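Local coordinates for protein aldehyde dehydrogenase (Anabaena variabilis, PDB 4H7N) that probably catalyses the NAD+-dependent oxidation of aldehydes to carboxylic acids, at residues L47-R52 against E104-S109; E217-A222 against A229-G234; G303-I308 against C346-M351. All coordinates share one frame; numbering follows the deposited sequence.

Contact 1: L47-R52 against E104-S109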
ATOM      1  N   LEU A  47      24.092  -6.096   9.031  1.00 34.89           N
ATOM      2  CA  LEU A  47      24.710  -5.087   9.915  1.00 37.53           C
ATOM      3  C   LEU A  47      23.857  -4.641  11.079  1.00 34.14           C
ATOM      4  O   LEU A  47      24.379  -4.186  12.059  1.00 34.77           O
ATOM      5  CB  LEU A  47      25.042  -3.807   9.169  1.00 37.51           C
ATOM      6  CG  LEU A  47      26.355  -3.645   8.456  1.00 42.15           C
ATOM      7  CD1 LEU A  47      26.482  -2.161   8.115  1.00 41.94           C
ATOM      8  CD2 LEU A  47      27.546  -4.118   9.248  1.00 45.40           C
ATOM      9  N   GLY A  48      22.538  -4.686  10.938  1.00 33.51           N
ATOM     10  CA  GLY A  48      21.656  -4.128  11.947  1.00 33.27           C
ATOM     11  C   GLY A  48      21.475  -2.617  11.848  1.00 33.71           C
ATOM     12  O   GLY A  48      22.330  -1.879  11.319  1.00 31.90           O
ATOM     13  N   VAL A  49      20.349  -2.149  12.364  1.00 32.20           N
ATOM     14  CA  VAL A  49      20.036  -0.735  12.264  1.00 33.57           C
ATOM     15  C   VAL A  49      21.108   0.178  12.877  1.00 33.00           C
ATOM     16  O   VAL A  49      21.362   1.255  12.357  1.00 31.33           O
ATOM     17  CB  VAL A  49      18.659  -0.408  12.883  1.00 33.45           C
ATOM     18  CG1 VAL A  49      18.638  -0.626  14.374  1.00 36.75           C
ATOM     19  CG2 VAL A  49      18.286   1.030  12.545  1.00 34.02           C
ATOM     20  N   GLU A  50      21.765  -0.260  13.939  1.00 33.98           N
ATOM     21  CA  GLU A  50      22.767   0.612  14.574  1.00 37.25           C
ATOM     22  C   GLU A  50      24.008   0.745  13.688  1.00 36.91           C
ATOM     23  O   GLU A  50      24.589   1.818  13.571  1.00 35.83           O
ATOM     24  CB  GLU A  50      23.138   0.129  15.991  1.00 41.24           C
ATOM     25  CG  GLU A  50      22.027   0.263  17.049  1.00 42.23           C
ATOM     26  CD  GLU A  50      21.558   1.710  17.286  1.00 44.35           C
ATOM     27  OE1 GLU A  50      22.266   2.722  16.980  1.00 45.97           O
ATOM     28  OE2 GLU A  50      20.444   1.847  17.801  1.00 47.12           O
ATOM     29  N   GLY A  51      24.429  -0.354  13.091  1.00 37.31           N
ATOM     30  CA  GLY A  51      25.505  -0.311  12.108  1.00 36.59           C
ATOM     31  C   GLY A  51      25.143   0.565  10.888  1.00 33.50           C
ATOM     32  O   GLY A  51      25.997   1.287  10.388  1.00 33.36           O
ATOM     33  N   ARG A  52      23.886   0.504  10.419  1.00 31.29           N
ATOM     34  CA  ARG A  52      23.474   1.277   9.249  1.00 29.24           C
ATOM     35  C   ARG A  52      23.474   2.754   9.559  1.00 29.57           C
ATOM     36  O   ARG A  52      23.890   3.551   8.706  1.00 30.22           O
ATOM     37  CB  ARG A  52      22.124   0.833   8.648  1.00 27.38           C
ATOM     38  CG  ARG A  52      22.214  -0.558   8.066  1.00 28.04           C
ATOM     39  CD  ARG A  52      20.984  -1.009   7.325  1.00 27.77           C
ATOM     40  NE  ARG A  52      19.771  -1.137   8.157  1.00 26.19           N
ATOM     41  CZ  ARG A  52      19.375  -2.231   8.793  1.00 27.19           C
ATOM     42  NH1 ARG A  52      20.065  -3.353   8.729  1.00 26.72           N
ATOM     43  NH2 ARG A  52      18.231  -2.198   9.474  1.00 26.40           N
ATOM     44  N   GLU A 104      13.649   2.330  16.951  1.00 36.77           N
ATOM     45  CA  GLU A 104      12.382   2.040  17.585  1.00 39.55           C
ATOM     46  C   GLU A 104      11.436   1.399  16.588  1.00 36.85           C
ATOM     47  O   GLU A 104      10.694   0.499  16.929  1.00 35.98           O
ATOM     48  CB  GLU A 104      11.791   3.299  18.124  1.00 45.19           C
ATOM     49  CG  GLU A 104      10.417   3.161  18.716  1.00 58.22           C
ATOM     50  CD  GLU A 104       9.476   4.185  18.102  1.00 73.19           C
ATOM     51  OE1 GLU A 104       9.928   4.937  17.190  1.00 79.91           O
ATOM     52  OE2 GLU A 104       8.295   4.237  18.525  1.00 84.56           O
ATOM     53  N   LEU A 105      11.495   1.830  15.339  1.00 34.70           N
ATOM     54  CA  LEU A 105      10.607   1.278  14.317  1.00 34.94           C
ATOM     55  C   LEU A 105      10.989  -0.131  13.917  1.00 34.52           C
ATOM     56  O   LEU A 105      10.139  -0.853  13.410  1.00 36.23           O
ATOM     57  CB  LEU A 105      10.564   2.199  13.060  1.00 35.58           C
ATOM     58  CG  LEU A 105      10.008   3.602  13.370  1.00 36.84           C
ATOM     59  CD1 LEU A 105      10.102   4.524  12.167  1.00 35.15           C
ATOM     60  CD2 LEU A 105       8.557   3.553  13.859  1.00 38.78           C
ATOM     61  N   LEU A 106      12.255  -0.523  14.089  1.00 32.95           N
ATOM     62  CA  LEU A 106      12.711  -1.822  13.626  1.00 35.84           C
ATOM     63  C   LEU A 106      12.801  -2.886  14.729  1.00 42.57           C
ATOM     64  O   LEU A 106      13.177  -4.018  14.469  1.00 44.10           O
ATOM     65  CB  LEU A 106      14.049  -1.701  12.966  1.00 37.79           C
ATOM     66  CG  LEU A 106      14.096  -0.840  11.707  1.00 40.03           C
ATOM     67  CD1 LEU A 106      15.521  -0.778  11.281  1.00 43.18           C
ATOM     68  CD2 LEU A 106      13.278  -1.442  10.595  1.00 45.14           C
ATOM     69  N   GLN A 107      12.475  -2.523  15.955  1.00 43.37           N
ATOM     70  CA  GLN A 107      12.666  -3.457  17.074  1.00 50.99           C
ATOM     71  C   GLN A 107      11.610  -4.586  17.019  1.00 52.11           C
ATOM     72  O   GLN A 107      10.430  -4.322  16.787  1.00 54.61           O
ATOM     73  CB  GLN A 107      12.598  -2.706  18.403  1.00 53.42           C
ATOM     74  CG  GLN A 107      11.193  -2.296  18.796  1.00 59.32           C
ATOM     75  CD  GLN A 107      11.170  -1.196  19.841  1.00 70.00           C
ATOM     76  OE1 GLN A 107      12.121  -1.030  20.616  1.00 74.57           O
ATOM     77  NE2 GLN A 107      10.077  -0.423  19.862  1.00 75.23           N
ATOM     78  N   THR A 108      12.044  -5.834  17.197  1.00 52.78           N
ATOM     79  CA  THR A 108      11.114  -6.969  17.300  1.00 54.99           C
ATOM     80  C   THR A 108      10.267  -6.809  18.577  1.00 56.21           C
ATOM     81  O   THR A 108      10.556  -6.002  19.449  1.00 55.73           O
ATOM     82  CB  THR A 108      11.851  -8.329  17.393  1.00 55.83           C
ATOM     83  OG1 THR A 108      12.626  -8.361  18.607  1.00 55.78           O
ATOM     84  CG2 THR A 108      12.756  -8.602  16.166  1.00 52.42           C
ATOM     85  N   SER A 109       9.229  -7.610  18.683  1.00 54.18           N
ATOM     86  CA  SER A 109       8.385  -7.593  19.850  1.00 56.22           C
ATOM     87  C   SER A 109       7.966  -9.031  20.158  1.00 52.56           C
ATOM     88  O   SER A 109       8.034  -9.909  19.303  1.00 50.28           O
ATOM     89  CB  SER A 109       7.186  -6.673  19.594  1.00 57.50           C
ATOM     90  OG  SER A 109       6.646  -6.911  18.301  1.00 59.10           O
TER
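Val49 and Arg52 meet Leu106 where the early part of helix 48-64 faces the last residues of helix 82-106, a small helix-to-helix contact made by one methyl group. In Leu106, chi1 (-63°) sets CG beside the backbone N, and the extended chi2 (176°) then carries CD1 out to helix 48-64. There CD1 lies 3.5 Å from Val49 CG2 and equally close to Val49 CB. CG2, the branch of Val49 on the far side of CB from the backbone N, does the touching.

The same Leu106 methyl also sits at the rim of the Arg52 guanidinium, close to its plane. The arginine chain bends at chi3 (-64°) and folds back over the backbone of Gly48 and Val49, laying one guanidinium face against Gly48 C and Val49 N. Its polar atoms are engaged elsewhere: NE donates to Leu152 O and NH1 to Trp44 O, with a glycerol also bonded to NH1. Beyond the pair, Leu106 packs on Leu450 and Val49 on Ala102. The arginine's own touch on the leucine is made by NH2, 3.6 Å from Leu106 CD1.

Contact 2: E217-A222 against A229-G234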
ATOM      1  N   GLU A 217       1.303   5.687 -15.443  1.00 33.10           N
ATOM      2  CA  GLU A 217       1.988   4.665 -16.197  1.00 34.67           C
ATOM      3  C   GLU A 217       2.859   3.837 -15.241  1.00 28.60           C
ATOM      4  O   GLU A 217       2.953   2.620 -15.368  1.00 25.52           O
ATOM      5  CB  GLU A 217       2.785   5.410 -17.259  1.00 41.31           C
ATOM      6  CG  GLU A 217       3.655   4.645 -18.216  1.00 51.45           C
ATOM      7  CD  GLU A 217       4.234   5.611 -19.282  1.00 60.65           C
ATOM      8  OE1 GLU A 217       3.792   6.788 -19.343  1.00 56.92           O
ATOM      9  OE2 GLU A 217       5.129   5.193 -20.048  1.00 71.32           O
ATOM     10  N   VAL A 218       3.478   4.479 -14.251  1.00 26.32           N
ATOM     11  CA  VAL A 218       4.297   3.743 -13.278  1.00 25.87           C
ATOM     12  C   VAL A 218       3.425   2.828 -12.419  1.00 24.00           C
ATOM     13  O   VAL A 218       3.826   1.743 -12.105  1.00 23.67           O
ATOM     14  CB  VAL A 218       5.098   4.677 -12.347  1.00 26.35           C
ATOM     15  CG1 VAL A 218       5.702   3.879 -11.184  1.00 26.20           C
ATOM     16  CG2 VAL A 218       6.195   5.357 -13.127  1.00 27.02           C
ATOM     17  N   ALA A 219       2.233   3.285 -12.044  1.00 24.77           N
ATOM     18  CA  ALA A 219       1.247   2.451 -11.306  1.00 23.18           C
ATOM     19  C   ALA A 219       0.948   1.199 -12.074  1.00 23.92           C
ATOM     20  O   ALA A 219       0.905   0.069 -11.533  1.00 21.62           O
ATOM     21  CB  ALA A 219      -0.063   3.227 -11.082  1.00 24.56           C
ATOM     22  N   GLU A 220       0.661   1.390 -13.347  1.00 24.81           N
ATOM     23  CA  GLU A 220       0.255   0.254 -14.180  1.00 25.91           C
ATOM     24  C   GLU A 220       1.413  -0.701 -14.414  1.00 24.93           C
ATOM     25  O   GLU A 220       1.231  -1.860 -14.296  1.00 24.89           O
ATOM     26  CB  GLU A 220      -0.361   0.730 -15.518  1.00 30.66           C
ATOM     27  CG  GLU A 220      -1.693   1.474 -15.336  1.00 35.84           C
ATOM     28  CD  GLU A 220      -2.185   2.211 -16.589  1.00 41.63           C
ATOM     29  OE1 GLU A 220      -1.935   1.700 -17.702  1.00 47.86           O
ATOM     30  OE2 GLU A 220      -2.845   3.288 -16.451  1.00 44.48           O
ATOM     31  N   THR A 221       2.623  -0.202 -14.658  1.00 26.07           N
ATOM     32  CA  THR A 221       3.820  -1.053 -14.779  1.00 27.09           C
ATOM     33  C   THR A 221       4.138  -1.806 -13.506  1.00 26.13           C
ATOM     34  O   THR A 221       4.391  -3.017 -13.509  1.00 26.20           O
ATOM     35  CB  THR A 221       5.037  -0.221 -15.210  1.00 28.90           C
ATOM     36  OG1 THR A 221       4.720   0.434 -16.423  1.00 33.56           O
ATOM     37  CG2 THR A 221       6.233  -1.100 -15.476  1.00 30.87           C
ATOM     38  N   ALA A 222       4.114  -1.109 -12.385  1.00 24.88           N
ATOM     39  CA  ALA A 222       4.329  -1.791 -11.107  1.00 23.26           C
ATOM     40  C   ALA A 222       3.313  -2.924 -10.859  1.00 22.89           C
ATOM     41  O   ALA A 222       3.640  -4.000 -10.323  1.00 23.52           O
ATOM     42  CB  ALA A 222       4.246  -0.768  -9.994  1.00 23.04           C
ATOM     43  N   ALA A 229       4.026   0.092  -5.286  1.00 22.69           N
ATOM     44  CA  ALA A 229       4.400   1.410  -5.780  1.00 23.83           C
ATOM     45  C   ALA A 229       3.967   2.506  -4.815  1.00 22.61           C
ATOM     46  O   ALA A 229       2.787   2.589  -4.425  1.00 22.76           O
ATOM     47  CB  ALA A 229       3.763   1.630  -7.148  1.00 22.98           C
ATOM     48  N   TYR A 230       4.909   3.378  -4.472  1.00 22.75           N
ATOM     49  CA  TYR A 230       4.611   4.615  -3.786  1.00 22.30           C
ATOM     50  C   TYR A 230       4.686   5.732  -4.802  1.00 21.92           C
ATOM     51  O   TYR A 230       5.718   5.944  -5.463  1.00 21.31           O
ATOM     52  CB  TYR A 230       5.520   4.897  -2.586  1.00 23.85           C
ATOM     53  CG  TYR A 230       5.143   6.226  -1.919  1.00 26.54           C
ATOM     54  CD1 TYR A 230       4.140   6.281  -0.946  1.00 30.60           C
ATOM     55  CD2 TYR A 230       5.773   7.403  -2.244  1.00 27.88           C
ATOM     56  CE1 TYR A 230       3.747   7.490  -0.380  1.00 31.02           C
ATOM     57  CE2 TYR A 230       5.369   8.608  -1.694  1.00 30.26           C
ATOM     58  CZ  TYR A 230       4.368   8.637  -0.753  1.00 34.02           C
ATOM     59  OH  TYR A 230       3.961   9.816  -0.156  1.00 41.77           O
ATOM     60  N   LEU A 231       3.602   6.478  -4.905  1.00 21.88           N
ATOM     61  CA  LEU A 231       3.450   7.490  -5.930  1.00 24.09           C
ATOM     62  C   LEU A 231       3.033   8.846  -5.341  1.00 26.41           C
ATOM     63  O   LEU A 231       2.024   8.943  -4.609  1.00 26.10           O
ATOM     64  CB  LEU A 231       2.371   7.095  -6.933  1.00 25.93           C
ATOM     65  CG  LEU A 231       2.471   5.703  -7.503  1.00 26.59           C
ATOM     66  CD1 LEU A 231       1.207   5.418  -8.274  1.00 30.83           C
ATOM     67  CD2 LEU A 231       3.672   5.585  -8.398  1.00 26.33           C
ATOM     68  N   GLU A 232       3.735   9.889  -5.752  1.00 25.88           N
ATOM     69  CA  GLU A 232       3.360  11.263  -5.373  1.00 31.07           C
ATOM     70  C   GLU A 232       3.377  12.096  -6.633  1.00 32.64           C
ATOM     71  O   GLU A 232       4.426  12.267  -7.257  1.00 30.32           O
ATOM     72  CB  GLU A 232       4.286  11.791  -4.300  1.00 36.53           C
ATOM     73  CG  GLU A 232       3.667  12.944  -3.514  1.00 44.90           C
ATOM     74  CD  GLU A 232       3.931  12.863  -2.014  1.00 54.31           C
ATOM     75  OE1 GLU A 232       3.724  11.794  -1.360  1.00 56.69           O
ATOM     76  OE2 GLU A 232       4.315  13.915  -1.488  1.00 60.89           O
ATOM     77  N   LEU A 233       2.188  12.506  -7.082  1.00 30.42           N
ATOM     78  CA  LEU A 233       1.986  12.913  -8.483  1.00 30.49           C
ATOM     79  C   LEU A 233       1.537  14.355  -8.683  1.00 31.84           C
ATOM     80  O   LEU A 233       0.939  14.696  -9.687  1.00 36.64           O
ATOM     81  CB  LEU A 233       0.976  12.007  -9.170  1.00 30.64           C
ATOM     82  CG  LEU A 233       1.234  10.509  -9.081  1.00 29.91           C
ATOM     83  CD1 LEU A 233       0.293   9.765 -10.002  1.00 30.05           C
ATOM     84  CD2 LEU A 233       2.707  10.229  -9.415  1.00 30.93           C
ATOM     85  N   GLY A 234       1.830  15.220  -7.752  1.00 31.75           N
ATOM     86  CA  GLY A 234       1.559  16.609  -8.017  1.00 32.64           C
ATOM     87  C   GLY A 234       0.245  17.020  -7.396  1.00 31.02           C
ATOM     88  O   GLY A 234      -0.459  16.243  -6.722  1.00 28.96           O
TER
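Leu231 wedges its two methyls against Val218 and Ala219, the centre of a helix-on-strand contact within the beta-alpha-beta unit made of strand 205-209, helix 212-225 and strand 229-232. The helix segment runs antiparallel to the strand, at 176°, with the axes 9.0 Å apart at closest approach.

The tight side is wholly apolar. Leu231 CD2 touches Val218 CG1 at 3.8 Å, the two side chains lying alongside each other and running opposite ways; Val218 presents this branch because it stands anti to the backbone N (chi1 169°). The other fork, Leu231 CD1, rests 3.8 Å from Ala219 CB. One helical turn on, the small residues Ala222 and Ala229 meet methyl to methyl, CB to CB at 3.8 Å, and bring the backbones to their nearest approach, 6.2 Å between the two CA atoms.

The outer side of the helix is part solvent, part subunit interface: Glu217 is exposed, while Glu220 packs on Arg224 of the second subunit. On the strand, neither Tyr230 nor Glu232, the predicted active-site residue, touches the helix segment.

Phe226 of the second subunit packs on Leu231 and Leu233. Within the chain, strand 205-209 pairs in parallel with strand 229-232, its Val206 touching both Ala222 and Ala229 and its Phe208 touching Val218, while helix 193-200 meets the helix through Ile200.

Contact 3: G303-I308 against C346-M351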
ATOM      1  N   GLY A 303      18.828  37.926  -6.336  1.00 39.17           N
ATOM      2  CA  GLY A 303      17.404  37.788  -6.043  1.00 39.37           C
ATOM      3  C   GLY A 303      16.983  36.407  -5.614  1.00 38.11           C
ATOM      4  O   GLY A 303      17.740  35.439  -5.710  1.00 40.71           O
ATOM      5  N   ALA A 304      15.761  36.328  -5.128  1.00 38.62           N
ATOM      6  CA  ALA A 304      15.226  35.104  -4.573  1.00 41.46           C
ATOM      7  C   ALA A 304      14.646  34.163  -5.648  1.00 38.82           C
ATOM      8  O   ALA A 304      14.538  32.956  -5.435  1.00 40.55           O
ATOM      9  CB  ALA A 304      14.137  35.457  -3.554  1.00 43.60           C
ATOM     10  N   ILE A 305      14.266  34.703  -6.800  1.00 36.40           N
ATOM     11  CA  ILE A 305      13.489  33.896  -7.784  1.00 34.25           C
ATOM     12  C   ILE A 305      14.411  33.396  -8.878  1.00 31.63           C
ATOM     13  O   ILE A 305      14.918  34.201  -9.713  1.00 29.50           O
ATOM     14  CB  ILE A 305      12.342  34.713  -8.392  1.00 33.13           C
ATOM     15  CG1 ILE A 305      11.518  35.342  -7.265  1.00 33.80           C
ATOM     16  CG2 ILE A 305      11.500  33.856  -9.337  1.00 32.92           C
ATOM     17  CD1 ILE A 305      10.989  34.324  -6.271  1.00 35.70           C
ATOM     18  N   GLY A 306      14.650  32.088  -8.855  1.00 28.39           N
ATOM     19  CA  GLY A 306      15.448  31.439  -9.899  1.00 29.20           C
ATOM     20  C   GLY A 306      14.710  31.250 -11.223  1.00 27.64           C
ATOM     21  O   GLY A 306      13.527  31.540 -11.325  1.00 28.25           O
ATOM     22  N   PRO A 307      15.400  30.702 -12.211  1.00 27.71           N
ATOM     23  CA  PRO A 307      14.814  30.452 -13.492  1.00 28.15           C
ATOM     24  C   PRO A 307      13.871  29.272 -13.483  1.00 27.92           C
ATOM     25  O   PRO A 307      13.938  28.415 -12.586  1.00 25.99           O
ATOM     26  CB  PRO A 307      16.021  30.133 -14.366  1.00 28.57           C
ATOM     27  CG  PRO A 307      17.006  29.522 -13.444  1.00 29.46           C
ATOM     28  CD  PRO A 307      16.799  30.232 -12.144  1.00 29.28           C
ATOM     29  N   ILE A 308      13.067  29.181 -14.529  1.00 26.63           N
ATOM     30  CA  ILE A 308      12.314  27.975 -14.784  1.00 26.40           C
ATOM     31  C   ILE A 308      13.303  26.952 -15.278  1.00 28.29           C
ATOM     32  O   ILE A 308      13.930  27.160 -16.298  1.00 27.44           O
ATOM     33  CB  ILE A 308      11.263  28.233 -15.837  1.00 29.08           C
ATOM     34  CG1 ILE A 308      10.332  29.339 -15.327  1.00 29.80           C
ATOM     35  CG2 ILE A 308      10.505  26.962 -16.169  1.00 28.72           C
ATOM     36  CD1 ILE A 308       9.633  30.043 -16.454  1.00 34.87           C
ATOM     37  N   CYS A 346      10.184  33.713 -15.232  1.00 32.90           N
ATOM     38  CA  CYS A 346       8.860  34.304 -15.014  1.00 31.31           C
ATOM     39  C   CYS A 346       8.859  34.929 -13.634  1.00 30.60           C
ATOM     40  O   CYS A 346       9.251  34.292 -12.636  1.00 29.91           O
ATOM     41  CB  CYS A 346       7.750  33.254 -15.074  1.00 31.22           C
ATOM     42  SG  CYS A 346       6.069  33.994 -15.105  1.00 34.76           S
ATOM     43  N   ARG A 347       8.364  36.141 -13.567  1.00 30.26           N
ATOM     44  CA  ARG A 347       8.230  36.803 -12.286  1.00 33.70           C
ATOM     45  C   ARG A 347       6.933  36.399 -11.602  1.00 32.03           C
ATOM     46  O   ARG A 347       5.982  35.964 -12.250  1.00 32.55           O
ATOM     47  CB  ARG A 347       8.245  38.326 -12.433  1.00 36.09           C
ATOM     48  CG  ARG A 347       9.571  38.904 -12.857  1.00 41.59           C
ATOM     49  CD  ARG A 347       9.471  40.413 -13.035  1.00 46.95           C
ATOM     50  NE  ARG A 347      10.814  40.972 -12.932  1.00 54.06           N
ATOM     51  CZ  ARG A 347      11.673  41.098 -13.937  1.00 54.45           C
ATOM     52  NH1 ARG A 347      11.341  40.741 -15.180  1.00 57.39           N
ATOM     53  NH2 ARG A 347      12.878  41.597 -13.691  1.00 58.38           N
ATOM     54  N   PRO A 348       6.894  36.557 -10.281  1.00 31.90           N
ATOM     55  CA  PRO A 348       5.645  36.414  -9.523  1.00 30.90           C
ATOM     56  C   PRO A 348       4.500  37.158 -10.203  1.00 31.10           C
ATOM     57  O   PRO A 348       4.634  38.312 -10.567  1.00 30.79           O
ATOM     58  CB  PRO A 348       5.995  37.048  -8.174  1.00 31.93           C
ATOM     59  CG  PRO A 348       7.457  36.782  -8.023  1.00 31.60           C
ATOM     60  CD  PRO A 348       8.009  36.990  -9.412  1.00 32.27           C
ATOM     61  N   THR A 349       3.418  36.450 -10.452  1.00 29.34           N
ATOM     62  CA  THR A 349       2.344  36.930 -11.285  1.00 29.74           C
ATOM     63  C   THR A 349       1.036  36.837 -10.540  1.00 31.22           C
ATOM     64  O   THR A 349       0.638  35.737 -10.153  1.00 30.49           O
ATOM     65  CB  THR A 349       2.286  36.078 -12.545  1.00 29.70           C
ATOM     66  OG1 THR A 349       3.530  36.197 -13.246  1.00 29.78           O
ATOM     67  CG2 THR A 349       1.166  36.461 -13.447  1.00 29.78           C
ATOM     68  N   VAL A 350       0.382  37.987 -10.302  1.00 30.43           N
ATOM     69  CA  VAL A 350      -0.974  38.025  -9.715  1.00 29.79           C
ATOM     70  C   VAL A 350      -1.975  38.302 -10.829  1.00 31.60           C
ATOM     71  O   VAL A 350      -1.822  39.286 -11.558  1.00 32.54           O
ATOM     72  CB  VAL A 350      -1.106  39.108  -8.631  1.00 31.30           C
ATOM     73  CG1 VAL A 350      -2.520  39.149  -8.055  1.00 31.73           C
ATOM     74  CG2 VAL A 350      -0.080  38.873  -7.535  1.00 31.56           C
HETATM   75  N   MSE A 351      -3.003  37.459 -10.926  1.00 31.50           N
HETATM   76  CA  MSE A 351      -4.074  37.642 -11.888  1.00 34.44           C
HETATM   77  C   MSE A 351      -5.424  37.577 -11.231  1.00 34.51           C
HETATM   78  O   MSE A 351      -5.653  36.797 -10.303  1.00 34.05           O
HETATM   79  CB  MSE A 351      -4.114  36.529 -12.909  1.00 35.98           C
HETATM   80  CG  MSE A 351      -2.793  35.965 -13.353  1.00 39.76           C
HETATM   81 SE   MSE A 351      -3.103  34.563 -14.759  0.85 48.57          SE
HETATM   82  CE  MSE A 351      -4.786  33.876 -14.261  1.00 40.93           C
TER
HETATM   83  O   HOH W   1      11.892  33.125 -12.915  1.00 27.16           O
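The loop joining helix 279-292 to helix 311-326 sets Ile305 and Ile308 against Cys346 and Pro348, the lead-in to strand 349-352. Here no direct hydrogen bond crosses; apolar carbons and a bridging water do the joining. Ile308 extends its chain (chi2 157°) so that CD1 reaches the cysteine, 4.0 Å from Cys346 CB and 3.9 Å from Cys346 N. Ile305 uses both branches: CG2, anti to the backbone N, lies 4.0 Å from Cys346 O, whereas CG1 makes a looser contact with Pro348 CG at 4.4 Å.

Between the two isoleucines a water bridges the backbones. It donates to Gly306 O at 2.8 Å and accepts from Cys346 N at 2.9 Å, so these buried main-chain groups are satisfied across the contact; Gly306 O also takes a bond from Thr262 OG1. Just beyond, Thr349 OG1 donates to Arg347 O over 2.7 Å, the donor tilted 26° from the carbonyl plane, and accepts from Gly335 N, which ties the extended approach to the strand to Gly335.

Ile308 packs further on Ala314 and Ile317 of helix 311-326, and Pro348 on Ala290 of helix 279-292. Helices packed on a strand of this kind belong to the alpha/beta catalytic domain of aldehyde dehydrogenases, whose seven-stranded sheet includes strand 349-352.

In the fold
The three contacts follow one another along the chain without touching. Contact 2 is the nearest of them to the middle of the chain, its centre about 13 Å from the chain's centre, and it carries Glu232, the predicted active-site residue, on its strand. The other two lie away from that site: contact 1 joins two helices, its centre about 29 Å from that of contact 2, and contact 3 leads into strand 349-352 of the seven-stranded sheet, about 30 Å from contact 2 between centres. Contacts 1 and 3 fall on opposite sides of the chain's centre, about 45 Å apart between centres. The second subunit packs against contacts 2 and 3; a glycerol, probably from the crystallisation liquor, is hydrogen-bonded to Arg52 in contact 1.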